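Putative peptidoglycan-binding/hydrolysing protein (Peptoclostridium difficile, PDB 5TV7) probably binds peptidoglycan and may take part in cell-wall hydrolysis. Local coordinates at residues K116-L128 with I161-T173. Residues are numbered along the deposited sequence; the frame is centred on the assembly and turned at random. Where two conformers were deposited one is given.
With HGA (glutamine hydroxamate), chain C.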
ATOM      1  N   LYS A 116      -0.829  -7.193   6.819  0.50 37.70           N
ATOM      2  CA  LYS A 116       0.167  -6.131   6.912  0.50 37.48           C
ATOM      3  C   LYS A 116       1.170  -6.102   5.761  0.50 35.36           C
ATOM      4  O   LYS A 116       1.642  -5.028   5.401  0.50 35.17           O
ATOM      5  CB  LYS A 116       0.892  -6.189   8.261  0.50 38.80           C
ATOM      6  CG  LYS A 116       1.872  -7.334   8.418  0.50 39.55           C
ATOM      7  CD  LYS A 116       2.360  -7.414   9.859  0.50 41.91           C
ATOM      8  CE  LYS A 116       3.553  -8.344   9.998  0.50 42.74           C
ATOM      9  NZ  LYS A 116       3.288  -9.696   9.440  0.50 43.42           N
ATOM     10  N   GLU A 117       1.503  -7.259   5.190  1.00 35.17           N
ATOM     11  CA  GLU A 117       2.409  -7.288   4.041  1.00 34.19           C
ATOM     12  C   GLU A 117       1.764  -6.591   2.854  1.00 31.68           C
ATOM     13  O   GLU A 117       2.417  -5.830   2.146  1.00 29.47           O
ATOM     14  CB  GLU A 117       2.813  -8.706   3.628  1.00 35.90           C
ATOM     15  CG  GLU A 117       3.694  -9.457   4.607  1.00 37.68           C
ATOM     16  CD  GLU A 117       2.948 -10.046   5.781  1.00 40.53           C
ATOM     17  OE1 GLU A 117       1.688 -10.056   5.786  1.00 41.09           O
ATOM     18  OE2 GLU A 117       3.642 -10.501   6.718  1.00 44.46           O
ATOM     19  N   VAL A 118       0.479  -6.849   2.655  1.00 30.46           N
ATOM     20  CA  VAL A 118      -0.266  -6.218   1.572  1.00 28.86           C
ATOM     21  C   VAL A 118      -0.275  -4.697   1.775  1.00 28.63           C
ATOM     22  O   VAL A 118      -0.007  -3.936   0.828  1.00 27.78           O
ATOM     23  CB  VAL A 118      -1.699  -6.787   1.465  1.00 30.05           C
ATOM     24  CG1 VAL A 118      -2.518  -6.018   0.439  1.00 30.82           C
ATOM     25  CG2 VAL A 118      -1.646  -8.256   1.088  1.00 30.39           C
ATOM     26  N   LYS A 119      -0.539  -4.255   3.010  1.00 28.90           N
ATOM     27  CA  LYS A 119      -0.557  -2.823   3.316  1.00 29.43           C
ATOM     28  C   LYS A 119       0.774  -2.169   2.986  1.00 27.67           C
ATOM     29  O   LYS A 119       0.808  -1.112   2.348  1.00 26.54           O
ATOM     30  CB  LYS A 119      -0.889  -2.575   4.782  1.00 32.93           C
ATOM     31  CG  LYS A 119      -0.997  -1.094   5.141  1.00 34.94           C
ATOM     32  CD  LYS A 119      -1.376  -0.914   6.592  1.00 38.24           C
ATOM     33  CE  LYS A 119      -1.343   0.550   6.956  1.00 41.76           C
ATOM     34  NZ  LYS A 119      -1.669   0.749   8.393  1.00 46.11           N
ATOM     35  N   ALA A 120       1.862  -2.817   3.395  1.00 26.94           N
ATOM     36  CA  ALA A 120       3.201  -2.300   3.152  1.00 27.69           C
ATOM     37  C   ALA A 120       3.462  -2.137   1.663  1.00 26.55           C
ATOM     38  O   ALA A 120       3.968  -1.100   1.228  1.00 26.91           O
ATOM     39  CB  ALA A 120       4.249  -3.208   3.778  1.00 28.61           C
ATOM     40  N   ALA A 121       3.087  -3.144   0.882  1.00 26.22           N
ATOM     41  CA  ALA A 121       3.272  -3.083  -0.571  1.00 25.85           C
ATOM     42  C   ALA A 121       2.440  -1.954  -1.173  1.00 26.02           C
ATOM     43  O   ALA A 121       2.901  -1.250  -2.054  1.00 25.11           O
ATOM     44  CB  ALA A 121       2.906  -4.416  -1.216  1.00 25.41           C
ATOM     45  N   GLN A 122       1.221  -1.767  -0.663  1.00 24.90           N
ATOM     46  CA  GLN A 122       0.335  -0.728  -1.177  1.00 25.67           C
ATOM     47  C   GLN A 122       0.882   0.663  -0.897  1.00 25.79           C
ATOM     48  O   GLN A 122       0.763   1.556  -1.729  1.00 27.09           O
ATOM     49  CB  GLN A 122      -1.079  -0.893  -0.604  1.00 26.13           C
ATOM     50  CG  GLN A 122      -1.791  -2.082  -1.237  1.00 26.58           C
ATOM     51  CD  GLN A 122      -3.076  -2.477  -0.544  1.00 28.51           C
ATOM     52  OE1 GLN A 122      -3.299  -2.183   0.644  1.00 29.71           O
ATOM     53  NE2 GLN A 122      -3.925  -3.178  -1.279  1.00 29.27           N
ATOM     54  N   ILE A 123       1.459   0.839   0.284  1.00 25.55           N
ATOM     55  CA  ILE A 123       2.065   2.092   0.640  1.00 26.93           C
ATOM     56  C   ILE A 123       3.230   2.396  -0.301  1.00 26.39           C
ATOM     57  O   ILE A 123       3.304   3.480  -0.840  1.00 26.48           O
ATOM     58  CB  ILE A 123       2.508   2.107   2.102  1.00 27.74           C
ATOM     59  CG1 ILE A 123       1.262   2.250   2.983  1.00 29.32           C
ATOM     60  CG2 ILE A 123       3.472   3.259   2.352  1.00 28.07           C
ATOM     61  CD1 ILE A 123       1.485   1.926   4.434  1.00 31.35           C
HETATM   62  N   MSE A 124       4.095   1.423  -0.522  1.00 26.16           N
HETATM   63  CA  MSE A 124       5.253   1.613  -1.409  1.00 27.89           C
HETATM   64  C   MSE A 124       4.852   1.859  -2.852  1.00 28.79           C
HETATM   65  O   MSE A 124       5.414   2.737  -3.520  1.00 30.28           O
HETATM   66  CB  MSE A 124       6.177   0.404  -1.269  1.00 28.73           C
HETATM   67  CG  MSE A 124       6.860   0.475   0.091  1.00 29.74           C
HETATM   68 SE   MSE A 124       8.282  -0.865   0.237  1.00 32.29          SE
HETATM   69  CE  MSE A 124       7.139  -2.424   0.402  1.00 31.77           C
ATOM     70  N   LEU A 125       3.876   1.104  -3.344  1.00 28.36           N
ATOM     71  CA  LEU A 125       3.386   1.287  -4.723  1.00 28.56           C
ATOM     72  C   LEU A 125       2.782   2.684  -4.871  1.00 30.01           C
ATOM     73  O   LEU A 125       3.032   3.378  -5.868  1.00 29.29           O
ATOM     74  CB  LEU A 125       2.366   0.215  -5.088  1.00 28.13           C
ATOM     75  CG  LEU A 125       2.905  -1.194  -5.265  1.00 28.67           C
ATOM     76  CD1 LEU A 125       1.770  -2.209  -5.239  1.00 29.65           C
ATOM     77  CD2 LEU A 125       3.690  -1.306  -6.564  1.00 29.35           C
ATOM     78  N   THR A 126       2.034   3.116  -3.857  1.00 29.74           N
ATOM     79  CA  THR A 126       1.444   4.452  -3.888  1.00 30.96           C
ATOM     80  C   THR A 126       2.527   5.555  -3.928  1.00 32.69           C
ATOM     81  O   THR A 126       2.364   6.537  -4.652  1.00 33.10           O
ATOM     82  CB  THR A 126       0.455   4.665  -2.738  1.00 30.60           C
ATOM     83  OG1 THR A 126      -0.556   3.652  -2.803  1.00 29.95           O
ATOM     84  CG2 THR A 126      -0.198   6.018  -2.844  1.00 33.30           C
ATOM     85  N   LEU A 127       3.627   5.378  -3.185  1.00 32.88           N
ATOM     86  CA  LEU A 127       4.748   6.338  -3.229  1.00 34.84           C
ATOM     87  C   LEU A 127       5.368   6.454  -4.617  1.00 34.79           C
ATOM     88  O   LEU A 127       5.874   7.511  -4.975  1.00 37.86           O
ATOM     89  CB  LEU A 127       5.860   5.960  -2.251  1.00 34.91           C
ATOM     90  CG  LEU A 127       5.683   6.338  -0.795  1.00 35.69           C
ATOM     91  CD1 LEU A 127       6.745   5.654   0.050  1.00 36.26           C
ATOM     92  CD2 LEU A 127       5.755   7.855  -0.646  1.00 37.05           C
ATOM     93  N   LEU A 128       5.351   5.365  -5.372  1.00 32.88           N
ATOM     94  CA  LEU A 128       5.911   5.343  -6.723  1.00 33.85           C
ATOM     95  C   LEU A 128       4.933   5.805  -7.783  1.00 34.16           C
ATOM     96  O   LEU A 128       5.253   5.774  -8.975  1.00 37.56           O
ATOM     97  CB  LEU A 128       6.430   3.956  -7.056  1.00 33.76           C
ATOM     98  CG  LEU A 128       7.569   3.508  -6.149  1.00 34.90           C
ATOM     99  CD1 LEU A 128       7.994   2.107  -6.539  1.00 36.11           C
ATOM    100  CD2 LEU A 128       8.747   4.475  -6.228  1.00 36.56           C
ATOM    101  N   ILE A 161       4.153 -10.550  -5.397  1.00 30.46           N
ATOM    102  CA  ILE A 161       5.224  -9.842  -4.725  1.00 30.18           C
ATOM    103  C   ILE A 161       6.008 -10.860  -3.916  1.00 29.06           C
ATOM    104  O   ILE A 161       5.547 -11.356  -2.898  1.00 29.28           O
ATOM    105  CB  ILE A 161       4.728  -8.708  -3.825  1.00 31.08           C
ATOM    106  CG1 ILE A 161       3.784  -7.773  -4.608  1.00 31.02           C
ATOM    107  CG2 ILE A 161       5.939  -7.952  -3.269  1.00 30.59           C
ATOM    108  CD1 ILE A 161       3.159  -6.675  -3.766  1.00 31.63           C
ATOM    109  N   GLY A 162       7.182 -11.185  -4.423  1.00 27.94           N
ATOM    110  CA  GLY A 162       8.119 -12.079  -3.781  1.00 29.25           C
ATOM    111  C   GLY A 162       9.414 -11.316  -3.573  1.00 29.19           C
ATOM    112  O   GLY A 162       9.453 -10.093  -3.752  1.00 29.04           O
ATOM    113  N   PRO A 163      10.476 -12.022  -3.206  1.00 31.16           N
ATOM    114  CA  PRO A 163      11.778 -11.418  -2.897  1.00 33.27           C
ATOM    115  C   PRO A 163      12.297 -10.357  -3.863  1.00 32.74           C
ATOM    116  O   PRO A 163      12.688  -9.283  -3.419  1.00 31.79           O
ATOM    117  CB  PRO A 163      12.716 -12.631  -2.882  1.00 35.02           C
ATOM    118  CG  PRO A 163      11.853 -13.732  -2.361  1.00 35.05           C
ATOM    119  CD  PRO A 163      10.456 -13.463  -2.873  1.00 33.30           C
ATOM    120  N   ALA A 164      12.302 -10.644  -5.162  1.00 33.95           N
ATOM    121  CA  ALA A 164      12.825  -9.684  -6.140  1.00 33.75           C
ATOM    122  C   ALA A 164      11.985  -8.406  -6.193  1.00 31.29           C
ATOM    123  O   ALA A 164      12.529  -7.312  -6.292  1.00 29.51           O
ATOM    124  CB  ALA A 164      12.912 -10.315  -7.523  1.00 35.37           C
ATOM    125  N   THR A 165      10.665  -8.553  -6.128  1.00 28.84           N
ATOM    126  CA  THR A 165       9.782  -7.394  -6.198  1.00 28.35           C
ATOM    127  C   THR A 165       9.867  -6.562  -4.902  1.00 27.80           C
ATOM    128  O   THR A 165       9.862  -5.331  -4.965  1.00 25.38           O
ATOM    129  CB  THR A 165       8.335  -7.812  -6.533  1.00 27.84           C
ATOM    130  OG1 THR A 165       8.330  -8.457  -7.813  1.00 29.26           O
ATOM    131  CG2 THR A 165       7.399  -6.594  -6.588  1.00 26.95           C
ATOM    132  N   TRP A 166       9.983  -7.232  -3.745  1.00 28.95           N
ATOM    133  CA  TRP A 166      10.138  -6.510  -2.471  1.00 29.37           C
ATOM    134  C   TRP A 166      11.412  -5.714  -2.489  1.00 30.01           C
ATOM    135  O   TRP A 166      11.433  -4.571  -2.058  1.00 31.14           O
ATOM    136  CB  TRP A 166      10.228  -7.441  -1.280  1.00 30.21           C
ATOM    137  CG  TRP A 166       8.969  -8.063  -0.806  1.00 29.60           C
ATOM    138  CD1 TRP A 166       8.712  -9.397  -0.709  1.00 30.63           C
ATOM    139  CD2 TRP A 166       7.807  -7.390  -0.322  1.00 28.85           C
ATOM    140  NE1 TRP A 166       7.465  -9.596  -0.172  1.00 31.58           N
ATOM    141  CE2 TRP A 166       6.886  -8.379   0.071  1.00 30.03           C
ATOM    142  CE3 TRP A 166       7.456  -6.044  -0.171  1.00 29.63           C
ATOM    143  CZ2 TRP A 166       5.623  -8.071   0.585  1.00 30.52           C
ATOM    144  CZ3 TRP A 166       6.203  -5.736   0.359  1.00 29.52           C
ATOM    145  CH2 TRP A 166       5.303  -6.746   0.723  1.00 29.27           C
ATOM    146  N   ASP A 167      12.478  -6.331  -2.992  1.00 31.41           N
ATOM    147  CA  ASP A 167      13.784  -5.694  -3.044  1.00 32.87           C
ATOM    148  C   ASP A 167      13.747  -4.420  -3.869  1.00 33.27           C
ATOM    149  O   ASP A 167      14.283  -3.379  -3.454  1.00 33.57           O
ATOM    150  CB  ASP A 167      14.804  -6.666  -3.631  1.00 35.60           C
ATOM    151  CG  ASP A 167      16.186  -6.062  -3.762  1.00 38.31           C
ATOM    152  OD1 ASP A 167      16.852  -5.811  -2.733  1.00 40.10           O
ATOM    153  OD2 ASP A 167      16.624  -5.861  -4.915  1.00 40.72           O
ATOM    154  N   LYS A 168      13.082  -4.487  -5.020  1.00 33.09           N
ATOM    155  CA  LYS A 168      13.012  -3.339  -5.914  1.00 33.43           C
ATOM    156  C   LYS A 168      12.153  -2.241  -5.280  1.00 32.08           C
ATOM    157  O   LYS A 168      12.523  -1.080  -5.291  1.00 33.38           O
ATOM    158  CB  LYS A 168      12.491  -3.749  -7.304  1.00 34.76           C
ATOM    159  CG  LYS A 168      12.741  -2.717  -8.390  1.00 38.71           C
ATOM    160  CD  LYS A 168      14.228  -2.614  -8.722  1.00 42.48           C
ATOM    161  CE  LYS A 168      14.510  -1.407  -9.591  1.00 46.92           C
ATOM    162  NZ  LYS A 168      15.967  -1.077  -9.666  1.00 50.27           N
ATOM    163  N   LEU A 169      11.019  -2.617  -4.699  1.00 30.80           N
ATOM    164  CA  LEU A 169      10.164  -1.649  -4.015  1.00 30.46           C
ATOM    165  C   LEU A 169      10.920  -0.948  -2.903  1.00 30.82           C
ATOM    166  O   LEU A 169      10.843   0.276  -2.758  1.00 30.22           O
ATOM    167  CB  LEU A 169       8.932  -2.347  -3.415  1.00 30.29           C
ATOM    168  CG  LEU A 169       7.843  -2.724  -4.415  1.00 30.00           C
ATOM    169  CD1 LEU A 169       6.825  -3.644  -3.760  1.00 29.77           C
ATOM    170  CD2 LEU A 169       7.186  -1.469  -4.962  1.00 29.74           C
ATOM    171  N   GLY A 170      11.646  -1.738  -2.118  1.00 31.90           N
ATOM    172  CA  GLY A 170      12.432  -1.212  -1.006  1.00 33.62           C
ATOM    173  C   GLY A 170      13.518  -0.242  -1.426  1.00 34.63           C
ATOM    174  O   GLY A 170      13.674   0.812  -0.814  1.00 35.07           O
ATOM    175  N   ARG A 171      14.266  -0.594  -2.471  1.00 35.77           N
ATOM    176  CA  ARG A 171      15.360   0.264  -2.950  1.00 38.27           C
ATOM    177  C   ARG A 171      14.860   1.592  -3.501  1.00 38.00           C
ATOM    178  O   ARG A 171      15.515   2.608  -3.335  1.00 39.62           O
ATOM    179  CB  ARG A 171      16.206  -0.444  -4.009  1.00 39.42           C
ATOM    180  CG  ARG A 171      17.045  -1.561  -3.437  1.00 41.51           C
ATOM    181  CD  ARG A 171      17.766  -2.334  -4.519  1.00 42.92           C
ATOM    182  NE  ARG A 171      18.433  -3.505  -3.949  1.00 45.71           N
ATOM    183  CZ  ARG A 171      19.657  -3.515  -3.413  1.00 48.20           C
ATOM    184  NH1 ARG A 171      20.403  -2.418  -3.363  1.00 50.40           N
ATOM    185  NH2 ARG A 171      20.144  -4.651  -2.927  1.00 49.77           N
ATOM    186  N   LEU A 172      13.693   1.571  -4.135  1.00 36.46           N
ATOM    187  CA  LEU A 172      13.113   2.779  -4.723  1.00 36.76           C
ATOM    188  C   LEU A 172      12.411   3.687  -3.722  1.00 36.82           C
ATOM    189  O   LEU A 172      12.303   4.870  -3.966  1.00 38.92           O
ATOM    190  CB  LEU A 172      12.128   2.399  -5.831  1.00 35.78           C
ATOM    191  CG  LEU A 172      12.763   1.747  -7.064  1.00 35.80           C
ATOM    192  CD1 LEU A 172      11.684   1.168  -7.962  1.00 35.09           C
ATOM    193  CD2 LEU A 172      13.635   2.742  -7.820  1.00 35.94           C
ATOM    194  N   THR A 173      11.924   3.139  -2.614  1.00 34.89           N
ATOM    195  CA  THR A 173      11.193   3.950  -1.641  1.00 35.68           C
ATOM    196  C   THR A 173      11.973   4.326  -0.383  1.00 36.18           C
ATOM    197  O   THR A 173      11.514   5.167   0.378  1.00 37.44           O
ATOM    198  CB  THR A 173       9.862   3.288  -1.269  1.00 35.04           C
ATOM    199  OG1 THR A 173      10.101   1.988  -0.723  1.00 33.91           O
ATOM    200  CG2 THR A 173       8.977   3.180  -2.512  1.00 34.52           C
TER
HETATM  201  N   HGA C 301       7.440 -12.333  -8.461  1.00 47.00           N
HETATM  202  CA  HGA C 301       8.224 -13.046  -7.466  1.00 50.58           C
HETATM  203  CB  HGA C 301       8.796 -14.316  -8.107  1.00 53.46           C
HETATM  204  CG  HGA C 301       8.975 -15.474  -7.115  1.00 56.33           C
HETATM  205  CD  HGA C 301       7.656 -16.089  -6.689  1.00 57.77           C
HETATM  206  OE1 HGA C 301       7.348 -16.089  -5.511  1.00 54.14           O
HETATM  207  NE2 HGA C 301       6.874 -16.610  -7.639  1.00 63.67           N
HETATM  208  OZ2 HGA C 301       5.629 -17.157  -7.327  1.00 63.71           O
HETATM  209  C   HGA C 301       9.313 -12.138  -6.930  1.00 47.69           C
HETATM  210  O   HGA C 301       9.107 -10.907  -6.942  1.00 41.55           O
HETATM  211  OXT HGA C 301      10.372 -12.627  -6.467  1.00 47.61           O
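Two helices of the C-terminal peptidoglycan-binding domain, 116-127 and 163-173, pack through the side chain of Met124 (selenomethionine), a knob seated among Trp166, Leu169, Gly170 and Thr173. The axes cross at 51° and approach to 9.9 Å, and 538 Å² of surface is buried between the segments. Met124 bends at chi3 (-73°), which turns CE to the edge of the Trp166 indole, 3.4 Å from CZ3 and near the ring plane, while SE makes a 3.5 Å contact with Thr173 OG1. The hydroxyl's hydrogen bond goes instead to Leu169 O, 2.8 Å from Thr173 OG1 and on the face opposite Thr173 N, so this buried polar atom is satisfied within its own helix. At the same indole edge, Glu117 O lies 3.3 Å from Trp166 CH2. Ile161 CG2 stands over the centre of one ring face, and NE1 is hydrogen-bonded to Lys107 O; together these contacts probably restrict rotation of the ring. On the same side of the ring plane, Ile161 CD1 meets Ala121 CB at 3.4 Å, tighter than usual for two carbons. Further along, Leu169 CD2 meets Leu125 CD2 at 3.8 Å and also Leu128 CD1, and Leu128 CD2 reaches both Leu172 CB and Thr173 CG2. Phe149 of helix 140-152 adjoins Leu128 and Leu169, whereas Val84 of strand 78-87 touches Met124 and Thr173. Beyond the interface, the start of helix 163-173 holds glutamine hydroxamate: Thr165 N and OG1 both donate to its carboxylate O, OG1 at 2.7 Å, and Ala164 N donates to OXT. The arrangement is that of the three-helix peptidoglycan-binding fold, its first and third helices sharing an apolar core beside a carboxylate-binding helix N-terminus.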